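Local coordinates for protein short chain dehydrogenase (Rhodopseudomonas palustris, PDB 3H7A) that probably catalyses NAD(P)-dependent oxidation or reduction of a substrate, as short-chain dehydrogenases do, at residues G92-F97 and S150-F155. Sequence-based numbering, arbitrary orientation.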
ATOM      1  N   GLY B  92      15.806  10.740  13.758  1.00 49.27           N
ATOM      2  CA  GLY B  92      16.249   9.672  12.865  1.00 53.22           C
ATOM      3  C   GLY B  92      17.027   8.620  13.624  1.00 52.78           C
ATOM      4  O   GLY B  92      16.965   8.581  14.858  1.00 59.98           O
ATOM      5  N   ALA B  93      17.767   7.787  12.890  1.00 51.34           N
ATOM      6  CA  ALA B  93      18.497   6.626  13.447  1.00 50.78           C
ATOM      7  C   ALA B  93      18.933   5.627  12.375  1.00 45.46           C
ATOM      8  O   ALA B  93      18.988   4.428  12.668  1.00 50.70           O
ATOM      9  CB  ALA B  93      17.640   5.865  14.499  1.00 47.79           C
ATOM     10  N   ASN B  94      19.213   6.083  11.154  1.00 41.13           N
ATOM     11  CA  ASN B  94      19.472   5.139  10.061  1.00 41.62           C
ATOM     12  C   ASN B  94      20.681   4.243  10.346  1.00 39.29           C
ATOM     13  O   ASN B  94      21.817   4.714  10.361  1.00 38.07           O
ATOM     14  CB  ASN B  94      19.607   5.850   8.708  1.00 45.01           C
ATOM     15  CG  ASN B  94      19.406   4.899   7.517  1.00 58.88           C
ATOM     16  OD1 ASN B  94      19.892   3.764   7.513  1.00 62.18           O
ATOM     17  ND2 ASN B  94      18.686   5.368   6.500  1.00 62.93           N
ATOM     18  N   VAL B  95      20.407   2.964  10.622  1.00 31.55           N
ATOM     19  CA  VAL B  95      21.441   1.941  10.830  1.00 26.72           C
ATOM     20  C   VAL B  95      21.082   0.657  10.098  1.00 27.23           C
ATOM     21  O   VAL B  95      19.905   0.351   9.909  1.00 21.08           O
ATOM     22  CB  VAL B  95      21.686   1.615  12.337  1.00 30.29           C
ATOM     23  CG1 VAL B  95      22.264   2.820  13.065  1.00 40.24           C
ATOM     24  CG2 VAL B  95      20.420   1.131  13.037  1.00 24.40           C
ATOM     25  N   ASN B  96      22.097  -0.098   9.691  1.00 22.59           N
ATOM     26  CA  ASN B  96      21.892  -1.317   8.933  1.00 24.50           C
ATOM     27  C   ASN B  96      22.748  -2.426   9.516  1.00 24.15           C
ATOM     28  O   ASN B  96      23.948  -2.265   9.645  1.00 23.12           O
ATOM     29  CB  ASN B  96      22.256  -1.076   7.455  1.00 29.15           C
ATOM     30  CG  ASN B  96      21.921  -2.266   6.554  1.00 34.93           C
ATOM     31  OD1 ASN B  96      22.632  -3.266   6.529  1.00 27.84           O
ATOM     32  ND2 ASN B  96      20.842  -2.144   5.793  1.00 39.73           N
ATOM     33  N   PHE B  97      22.133  -3.545   9.891  1.00 21.30           N
ATOM     34  CA  PHE B  97      22.886  -4.714  10.310  1.00 19.21           C
ATOM     35  C   PHE B  97      22.162  -5.925   9.797  1.00 20.02           C
ATOM     36  O   PHE B  97      20.948  -5.993   9.933  1.00 18.03           O
ATOM     37  CB  PHE B  97      22.930  -4.852  11.840  1.00 24.54           C
ATOM     38  CG  PHE B  97      23.671  -3.766  12.548  1.00 29.60           C
ATOM     39  CD1 PHE B  97      25.044  -3.877  12.773  1.00 34.06           C
ATOM     40  CD2 PHE B  97      22.990  -2.645  13.036  1.00 26.43           C
ATOM     41  CE1 PHE B  97      25.741  -2.880  13.447  1.00 30.69           C
ATOM     42  CE2 PHE B  97      23.682  -1.634  13.707  1.00 25.08           C
ATOM     43  CZ  PHE B  97      25.058  -1.754  13.910  1.00 31.41           C
ATOM     44  N   SER B 150      16.810  -5.451   3.329  1.00 23.47           N
ATOM     45  CA  SER B 150      17.799  -6.300   3.967  1.00 26.20           C
ATOM     46  C   SER B 150      18.734  -5.471   4.845  1.00 25.28           C
ATOM     47  O   SER B 150      19.335  -4.485   4.401  1.00 24.63           O
ATOM     48  CB  SER B 150      18.591  -7.062   2.910  1.00 29.96           C
ATOM     49  OG  SER B 150      19.611  -7.841   3.496  1.00 31.94           O
ATOM     50  N   GLY B 151      18.837  -5.867   6.106  1.00 16.97           N
ATOM     51  CA  GLY B 151      19.735  -5.212   7.044  1.00 17.94           C
ATOM     52  C   GLY B 151      18.996  -4.185   7.885  1.00 21.83           C
ATOM     53  O   GLY B 151      19.549  -3.655   8.851  1.00 25.46           O
ATOM     54  N   PHE B 152      17.742  -3.911   7.530  1.00 20.15           N
ATOM     55  CA  PHE B 152      16.996  -2.820   8.168  1.00 11.59           C
ATOM     56  C   PHE B 152      15.987  -3.237   9.238  1.00 19.38           C
ATOM     57  O   PHE B 152      15.117  -2.423   9.593  1.00 17.78           O
ATOM     58  CB  PHE B 152      16.311  -1.975   7.096  1.00 12.97           C
ATOM     59  CG  PHE B 152      17.254  -1.107   6.325  1.00 22.01           C
ATOM     60  CD1 PHE B 152      17.922  -0.071   6.952  1.00 26.35           C
ATOM     61  CD2 PHE B 152      17.464  -1.324   4.977  1.00 30.77           C
ATOM     62  CE1 PHE B 152      18.809   0.731   6.248  1.00 25.38           C
ATOM     63  CE2 PHE B 152      18.346  -0.522   4.252  1.00 35.35           C
ATOM     64  CZ  PHE B 152      19.018   0.502   4.888  1.00 26.43           C
ATOM     65  N   ALA B 153      16.094  -4.461   9.770  1.00 16.78           N
ATOM     66  CA  ALA B 153      15.094  -4.935  10.755  1.00 19.07           C
ATOM     67  C   ALA B 153      14.896  -4.027  11.963  1.00 20.72           C
ATOM     68  O   ALA B 153      13.755  -3.777  12.353  1.00 21.27           O
ATOM     69  CB  ALA B 153      15.355  -6.395  11.197  1.00 15.94           C
ATOM     70  N   ALA B 154      15.981  -3.504  12.537  1.00 21.06           N
ATOM     71  CA  ALA B 154      15.832  -2.626  13.699  1.00 13.59           C
ATOM     72  C   ALA B 154      15.253  -1.260  13.334  1.00 20.76           C
ATOM     73  O   ALA B 154      14.345  -0.772  14.008  1.00 20.69           O
ATOM     74  CB  ALA B 154      17.153  -2.471  14.470  1.00 19.54           C
ATOM     75  N   PHE B 155      15.806  -0.638  12.296  1.00 18.33           N
ATOM     76  CA  PHE B 155      15.371   0.696  11.876  1.00 19.98           C
ATOM     77  C   PHE B 155      13.943   0.725  11.300  1.00 19.03           C
ATOM     78  O   PHE B 155      13.125   1.566  11.694  1.00 16.82           O
ATOM     79  CB  PHE B 155      16.384   1.278  10.880  1.00 17.90           C
ATOM     80  CG  PHE B 155      16.134   2.718  10.505  1.00 21.03           C
ATOM     81  CD1 PHE B 155      15.985   3.697  11.476  1.00 28.63           C
ATOM     82  CD2 PHE B 155      16.058   3.097   9.168  1.00 19.60           C
ATOM     83  CE1 PHE B 155      15.758   5.037  11.120  1.00 20.85           C
ATOM     84  CE2 PHE B 155      15.830   4.435   8.801  1.00 21.76           C
ATOM     85  CZ  PHE B 155      15.693   5.407   9.784  1.00 21.77           C
TER
HETATM   86  O   HOH W   1      18.394  -1.465  11.241  1.00 25.21           O
HETATM   87  O   HOH W   2      18.140  -6.669   9.614  1.00 20.76           O
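Phe-97 N donates to Gly-151 O at 2.8 Å, on a lone pair in the carbonyl plane. The Asn-96 side chain adds a second direct bond, its ND2 reaching Ser-150 O at 3.1 Å. Asn-96 CG lies anti to the backbone N (chi1 -174°), which carries the amide down over Phe-152; ND2 sits over the centre of that ring, 3.2 Å above its plane, the amide plane upright on it. Gly-151 O also takes a CA-H...O contact from Asn-96, and Gly-151 CA returns one to Phe-97 O. The start of helix 153-173 is served by water: one molecule accepts from Phe-155 N and lies 2.7 Å from Val-95 O, another accepts from Ala-153 N and donates to Phe-97 O at 2.9 Å. Further along, the Phe-155 ring lies flat beneath the chain, with Asn-94 CA 3.7 Å from its centroid and Ala-93 CB against CE1. With an alanine here instead of Phe-155, the backbone at Asn-94 would probably lose the ring it rests on, leaving this end of the segment freer to shift. The contact thus joins the loop after strand 84-89 to the N-terminal end of helix 153-173 in the Rossmann fold; helix 104-132 packs against Val-95 and Phe-97, and Ser-168 of the second subunit meets Phe-152.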